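Local coordinates for probable outer membrane protein (PDB 3DWO) that probably carries hydrophobic compounds across the bacterial outer membrane as a monomeric beta-barrel channel of the FadL family, at residues S313-T318 and P330-N335; T364-R369 and E408-T413. All coordinates share one frame; numbering follows the deposited sequence.

Contact 1: residues S313-T318 and P330-N335. With C8E ((hydroxyethyloxy)tri(ethyloxy)octane), chain D.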
loop_
_atom_site.group_PDB
_atom_site.type_symbol
_atom_site.label_atom_id
_atom_site.label_comp_id
_atom_site.label_asym_id
_atom_site.label_seq_id
_atom_site.Cartn_x
_atom_site.Cartn_y
_atom_site.Cartn_z
ATOM N N SER A 313 10.385 -9.397 0.954
ATOM C CA SER A 313 10.298 -9.924 -0.399
ATOM C C SER A 313 10.397 -8.783 -1.414
ATOM O O SER A 313 10.731 -9.010 -2.575
ATOM C CB SER A 313 8.993 -10.709 -0.599
ATOM O OG SER A 313 7.858 -9.863 -0.567
ATOM N N PHE A 314 10.108 -7.556 -0.985
ATOM C CA PHE A 314 10.211 -6.418 -1.893
ATOM C C PHE A 314 11.657 -5.923 -1.884
ATOM O O PHE A 314 12.003 -4.967 -1.189
ATOM C CB PHE A 314 9.273 -5.283 -1.473
ATOM C CG PHE A 314 9.198 -4.169 -2.480
ATOM C CD1 PHE A 314 8.753 -4.423 -3.779
ATOM C CD2 PHE A 314 9.584 -2.875 -2.142
ATOM C CE1 PHE A 314 8.695 -3.405 -4.727
ATOM C CE2 PHE A 314 9.530 -1.843 -3.086
ATOM C CZ PHE A 314 9.086 -2.107 -4.378
ATOM N N GLN A 315 12.496 -6.601 -2.659
ATOM C CA GLN A 315 13.911 -6.280 -2.754
ATOM C C GLN A 315 14.196 -5.209 -3.793
ATOM O O GLN A 315 15.093 -4.385 -3.616
ATOM C CB GLN A 315 14.701 -7.550 -3.092
ATOM C CG GLN A 315 14.853 -8.508 -1.915
ATOM C CD GLN A 315 15.732 -7.912 -0.821
ATOM O OE1 GLN A 315 16.836 -7.450 -1.095
ATOM N NE2 GLN A 315 15.245 -7.918 0.416
ATOM N N ASP A 316 13.434 -5.215 -4.881
ATOM C CA ASP A 316 13.641 -4.228 -5.933
ATOM C C ASP A 316 12.428 -4.066 -6.843
ATOM O O ASP A 316 11.517 -4.895 -6.840
ATOM C CB ASP A 316 14.840 -4.635 -6.781
ATOM C CG ASP A 316 14.607 -5.938 -7.514
ATOM O OD1 ASP A 316 14.194 -6.926 -6.866
ATOM O OD2 ASP A 316 14.835 -5.982 -8.740
ATOM N N LEU A 317 12.429 -2.985 -7.616
ATOM C CA LEU A 317 11.356 -2.721 -8.566
ATOM C C LEU A 317 12.078 -2.776 -9.897
ATOM O O LEU A 317 12.907 -1.915 -10.194
ATOM C CB LEU A 317 10.765 -1.320 -8.367
ATOM C CG LEU A 317 9.238 -1.140 -8.391
ATOM C CD1 LEU A 317 8.923 0.300 -8.771
ATOM C CD2 LEU A 317 8.581 -2.091 -9.370
ATOM N N THR A 318 11.779 -3.784 -10.703
ATOM C CA THR A 318 12.455 -3.899 -11.972
ATOM C C THR A 318 11.536 -3.795 -13.171
ATOM O O THR A 318 10.631 -4.612 -13.355
ATOM C CB THR A 318 13.219 -5.221 -12.062
ATOM O OG1 THR A 318 14.062 -5.352 -10.915
ATOM C CG2 THR A 318 14.079 -5.252 -13.316
ATOM N N PRO A 330 16.735 -0.818 -6.606
ATOM C CA PRO A 330 16.727 -1.533 -5.326
ATOM C C PRO A 330 15.944 -0.790 -4.253
ATOM O O PRO A 330 15.986 0.431 -4.172
ATOM C CB PRO A 330 18.210 -1.640 -4.978
ATOM C CG PRO A 330 18.898 -1.552 -6.320
ATOM C CD PRO A 330 18.109 -0.465 -6.996
ATOM N N TYR A 331 15.219 -1.535 -3.432
ATOM C CA TYR A 331 14.452 -0.935 -2.359
ATOM C C TYR A 331 14.744 -1.647 -1.051
ATOM O O TYR A 331 14.686 -1.039 0.015
ATOM C CB TYR A 331 12.959 -0.975 -2.689
ATOM C CG TYR A 331 12.541 0.144 -3.619
ATOM C CD1 TYR A 331 12.657 1.478 -3.225
ATOM C CD2 TYR A 331 12.047 -0.127 -4.896
ATOM C CE1 TYR A 331 12.290 2.521 -4.080
ATOM C CE2 TYR A 331 11.677 0.909 -5.763
ATOM C CZ TYR A 331 11.798 2.229 -5.349
ATOM O OH TYR A 331 11.414 3.255 -6.192
ATOM N N THR A 332 15.071 -2.933 -1.148
ATOM C CA THR A 332 15.406 -3.764 0.009
ATOM C C THR A 332 14.601 -3.481 1.277
ATOM O O THR A 332 15.164 -3.173 2.326
ATOM C CB THR A 332 16.907 -3.639 0.352
ATOM O OG1 THR A 332 17.249 -2.256 0.491
ATOM C CG2 THR A 332 17.760 -4.246 -0.756
ATOM N N TYR A 333 13.281 -3.585 1.174
ATOM C CA TYR A 333 12.397 -3.371 2.316
ATOM C C TYR A 333 12.728 -4.357 3.431
ATOM O O TYR A 333 13.223 -5.451 3.172
ATOM C CB TYR A 333 10.943 -3.585 1.895
ATOM C CG TYR A 333 10.255 -2.374 1.312
ATOM C CD1 TYR A 333 10.982 -1.332 0.729
ATOM C CD2 TYR A 333 8.869 -2.277 1.329
ATOM C CE1 TYR A 333 10.333 -0.220 0.181
ATOM C CE2 TYR A 333 8.213 -1.180 0.785
ATOM C CZ TYR A 333 8.945 -0.156 0.216
ATOM O OH TYR A 333 8.275 0.938 -0.288
ATOM N N ARG A 334 12.434 -3.969 4.666
ATOM C CA ARG A 334 12.680 -4.823 5.823
ATOM C C ARG A 334 11.360 -5.407 6.322
ATOM O O ARG A 334 10.295 -4.811 6.133
ATOM C CB ARG A 334 13.323 -4.010 6.961
ATOM C CG ARG A 334 12.465 -2.843 7.432
ATOM C CD ARG A 334 12.939 -2.201 8.744
ATOM N NE ARG A 334 12.016 -1.143 9.176
ATOM C CZ ARG A 334 12.107 -0.474 10.324
ATOM N NH1 ARG A 334 13.086 -0.740 11.183
ATOM N NH2 ARG A 334 11.214 0.465 10.619
ATOM N N ASN A 335 11.427 -6.576 6.954
ATOM C CA ASN A 335 10.226 -7.183 7.509
ATOM C C ASN A 335 9.734 -6.217 8.575
ATOM O O ASN A 335 10.522 -5.448 9.130
ATOM C CB ASN A 335 10.530 -8.543 8.122
ATOM C CG ASN A 335 10.845 -9.583 7.078
ATOM O OD1 ASN A 335 10.403 -9.476 5.931
ATOM N ND2 ASN A 335 11.595 -10.607 7.466
HETATM C C1 C8E D . 10.160 3.471 -0.827
HETATM C C2 C8E D . 9.618 3.540 -2.180
HETATM C C3 C8E D . 9.167 2.273 -2.739
HETATM C C4 C8E D . 8.578 2.564 -4.034
HETATM C C5 C8E D . 7.679 1.446 -4.415
HETATM C C6 C8E D . 6.741 1.880 -5.433
HETATM C C7 C8E D . 6.384 0.596 -6.010
HETATM C C8 C8E D . 4.935 0.588 -6.324
HETATM O O9 C8E D . 4.329 0.210 -7.552
HETATM C C10 C8E D . 4.661 0.925 -8.726
HETATM C C11 C8E D . 3.874 0.284 -9.827
HETATM O O12 C8E D . 4.675 -0.687 -10.523
HETATM C C13 C8E D . 5.009 -0.361 -11.907
HETATM C C14 C8E D . 6.199 0.532 -12.385
HETATM O O15 C8E D . 7.249 0.303 -13.372
HETATM C C16 C8E D . 8.423 -0.298 -12.788
HETATM C C17 C8E D . 9.475 0.706 -12.280
HETATM O O18 C8E D . 9.498 2.097 -12.665
HETATM C C19 C8E D . 10.300 2.355 -13.848
HETATM C C20 C8E D . 11.497 3.378 -13.869
HETATM O O21 C8E D . 11.253 4.728 -14.294
#

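Contact 2: residues T364-R369 and E408-T413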
loop_
_atom_site.group_PDB
_atom_site.type_symbol
_atom_site.label_atom_id
_atom_site.label_comp_id
_atom_site.label_asym_id
_atom_site.label_seq_id
_atom_site.Cartn_x
_atom_site.Cartn_y
_atom_site.Cartn_z
ATOM N N THR A 364 10.293 0.691 4.734
ATOM C CA THR A 364 11.283 1.471 3.997
ATOM C C THR A 364 12.483 1.729 4.900
ATOM O O THR A 364 12.391 1.587 6.117
ATOM C CB THR A 364 10.707 2.835 3.552
ATOM O OG1 THR A 364 10.357 3.611 4.708
ATOM C CG2 THR A 364 9.449 2.636 2.685
ATOM N N HIS A 365 13.619 2.070 4.302
ATOM C CA HIS A 365 14.806 2.392 5.083
ATOM C C HIS A 365 15.560 3.496 4.378
ATOM O O HIS A 365 15.461 3.646 3.155
ATOM C CB HIS A 365 15.693 1.156 5.349
ATOM C CG HIS A 365 16.334 0.558 4.136
ATOM N ND1 HIS A 365 17.698 0.582 3.931
ATOM C CD2 HIS A 365 15.815 -0.166 3.115
ATOM C CE1 HIS A 365 17.994 -0.107 2.843
ATOM N NE2 HIS A 365 16.869 -0.571 2.328
ATOM N N ASN A 366 16.276 4.279 5.179
ATOM C CA ASN A 366 17.033 5.446 4.749
ATOM C C ASN A 366 17.811 5.402 3.448
ATOM O O ASN A 366 17.748 6.348 2.662
ATOM C CB ASN A 366 17.980 5.877 5.875
ATOM C CG ASN A 366 17.239 6.387 7.090
ATOM O OD1 ASN A 366 16.005 6.398 7.119
ATOM N ND2 ASN A 366 17.987 6.818 8.106
ATOM N N ALA A 367 18.556 4.324 3.224
ATOM C CA ALA A 367 19.363 4.214 2.019
ATOM C C ALA A 367 18.562 4.183 0.725
ATOM O O ALA A 367 19.038 4.645 -0.312
ATOM C CB ALA A 367 20.257 2.972 2.109
ATOM N N THR A 368 17.339 3.669 0.784
ATOM C CA THR A 368 16.529 3.547 -0.429
ATOM C C THR A 368 15.203 4.314 -0.498
ATOM O O THR A 368 14.599 4.407 -1.570
ATOM C CB THR A 368 16.204 2.067 -0.706
ATOM O OG1 THR A 368 15.383 1.554 0.353
ATOM C CG2 THR A 368 17.482 1.238 -0.779
ATOM N N ARG A 369 14.735 4.858 0.615
ATOM C CA ARG A 369 13.462 5.568 0.574
ATOM C C ARG A 369 13.486 6.705 -0.442
ATOM O O ARG A 369 14.459 7.458 -0.528
ATOM C CB ARG A 369 13.097 6.111 1.951
ATOM C CG ARG A 369 11.681 6.699 2.042
ATOM C CD ARG A 369 11.294 6.858 3.497
ATOM N NE ARG A 369 12.453 7.310 4.238
ATOM C CZ ARG A 369 12.971 6.690 5.291
ATOM N NH1 ARG A 369 12.428 5.577 5.758
ATOM N NH2 ARG A 369 14.058 7.180 5.854
ATOM N N GLU A 408 8.558 12.159 10.797
ATOM C CA GLU A 408 9.231 12.832 9.700
ATOM C C GLU A 408 10.455 11.985 9.349
ATOM O O GLU A 408 11.244 11.627 10.228
ATOM C CB GLU A 408 9.651 14.229 10.152
ATOM C CG GLU A 408 10.373 15.049 9.111
ATOM C CD GLU A 408 10.725 16.425 9.631
ATOM O OE1 GLU A 408 9.796 17.208 9.925
ATOM O OE2 GLU A 408 11.929 16.721 9.758
ATOM N N VAL A 409 10.606 11.651 8.072
ATOM C CA VAL A 409 11.733 10.832 7.646
ATOM C C VAL A 409 12.625 11.510 6.632
ATOM O O VAL A 409 12.197 12.402 5.902
ATOM C CB VAL A 409 11.265 9.495 7.026
ATOM C CG1 VAL A 409 10.860 8.524 8.123
ATOM C CG2 VAL A 409 10.096 9.751 6.068
ATOM N N PRO A 410 13.893 11.092 6.578
ATOM C CA PRO A 410 14.850 11.666 5.634
ATOM C C PRO A 410 14.800 10.973 4.276
ATOM O O PRO A 410 14.421 9.809 4.171
ATOM C CB PRO A 410 16.187 11.444 6.331
ATOM C CG PRO A 410 15.968 10.103 6.997
ATOM C CD PRO A 410 14.576 10.251 7.582
ATOM N N LEU A 411 15.160 11.717 3.239
ATOM C CA LEU A 411 15.234 11.199 1.886
ATOM C C LEU A 411 16.650 11.533 1.441
ATOM O O LEU A 411 17.014 12.705 1.344
ATOM C CB LEU A 411 14.215 11.881 0.969
ATOM C CG LEU A 411 12.851 11.198 0.839
ATOM C CD1 LEU A 411 12.252 10.978 2.200
ATOM C CD2 LEU A 411 11.930 12.056 -0.007
ATOM N N LYS A 412 17.445 10.499 1.197
ATOM C CA LYS A 412 18.834 10.661 0.784
ATOM C C LYS A 412 19.029 9.910 -0.518
ATOM O O LYS A 412 20.127 9.455 -0.826
ATOM C CB LYS A 412 19.758 10.065 1.844
ATOM C CG LYS A 412 19.604 10.662 3.237
ATOM C CD LYS A 412 20.224 12.048 3.326
ATOM C CE LYS A 412 20.315 12.506 4.780
ATOM N NZ LYS A 412 21.024 13.811 4.918
ATOM N N THR A 413 17.945 9.793 -1.275
ATOM C CA THR A 413 17.927 9.073 -2.539
ATOM C C THR A 413 19.009 9.443 -3.552
ATOM O O THR A 413 19.241 10.614 -3.839
ATOM C CB THR A 413 16.560 9.241 -3.223
ATOM O OG1 THR A 413 15.541 9.344 -2.221
ATOM C CG2 THR A 413 16.258 8.038 -4.111
HETATM O O HOH W 1 16.434 7.982 1.099
#

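Contact 1: residues S313-T318 and P330-N335
Q315 O takes two backbone amides of the facing segment at once, Y331 N at 2.9 Å and T332 N, also at 2.9 Å. Both N-H groups point almost straight at the oxygen, yet both come from the same face of its carbonyl plane, well above that plane, so neither sits on a lone pair. One residue earlier, F314 O receives Y333 N at 3.0 Å. These three bonds fasten the turn centred on F314, an inverse gamma turn, to the chain that follows P330; beyond Q315, D316 and P330 form the antiparallel non-hydrogen-bonded pair that begins the hairpin.

Beneath this backbone seam lies an aromatic cluster of F314, Y331 and Y333. With CG anti to the backbone N (chi1 -172°), the F314 ring runs alongside both tyrosines. Its CD2 stands over the centre of the Y333 ring, 3.5 Å from Y333 CD1, in an edge-to-face pair with planes at 72°. Toward Y331 the same ring is nearly parallel, at 14°, but slid so far that the two barely overlap; F314 CE2 reaches Y331 CD2 at 3.5 Å. L317 CB abuts the edge of the Y331 ring at CE2, also 3.5 Å away. The octyl tail of a bound C8E detergent lies over one face of Y331, its C3 being 3.4 Å from Y331 CE1, while L317 CD1 touches the detergent farther along. The Y331 hydroxyl is held by D370 and R372.

Strand 316-321 pairs with strand 324-330 as a two-stranded hairpin, and the contact closes its open end, just before the chain enters barrel strand 336-346; F314 also packs on L282.

Contact 2: residues T364-R369 and E408-T413
R369 grips P410 O side-on with two nitrogens, NE at 3.2 Å and NH2 at 3.1 Å. The oxygen lies in the guanidinium plane, and NH2 approaches it in the carbonyl plane on a lone pair, whereas NE is slightly tilted from it. After two extended torsions, a bend at chi3 (39°) turns this edge toward the strand. The far edge is fixed from within the loop, where NH1 donates to T364 OG1 at 3.0 Å; the in-plane bonds to P410 O and T364 OG1 should restrict the group's rotation. V409 CB lies over one face, toward its rim, 3.7 Å from R369 CZ, and the two side chains cross at about a right angle. The backbone of R369 belongs to the same compact, buried part: T413 OG1 donates to R369 O at 2.8 Å on a lone pair.

In the barrel fold of the OmpP1/FadL family, 364-369 belongs to the loop joining strands 351-360 and 378-388, while 408-413 holds the end of strand 395-411, which pairs with strands 378-388 and 423-441. Loop and strand meet through side chains and carbonyl acceptors here, without a direct bond between their backbones. The loop backbone is tightened by H365 O, which accepts from both T368 N and R369 N.

Beside the T413–R369 bond, a water gives hydrogens to N366 O and R369 O and accepts from K412 N at 2.7 Å. Packing is sparser on the exposed flank formed by N366 and K412: N366 OD1 comes only to 3.7 Å from P410 CG in the proline ring, N366 O stays 4.3 Å from K412 CB, and K412 turns its amine to D425 in a salt bridge.

Contacts 1 and 2 follow one another along the chain, and their centres lie about 13 Å apart on the same side of the molecule's centre. They touch through the loop 364-369, chiefly by a probable hydrogen bond between Y331 O and T368 OG1 at 2.7 Å; T332 OG1 and H365 NE2 also meet, at an unusually short 2.5 Å. Y333 OH packs on T364 CG2 at 3.6 Å. The loop therefore bridges the aromatic cluster of contact 1 and strand 395-411 in contact 2. The C8E whose octyl carbons lie against Y331 and F314 also brings its C1 within 4.6 Å of R369 CG; in a channel of this family such a site may lie on the route of apolar compounds.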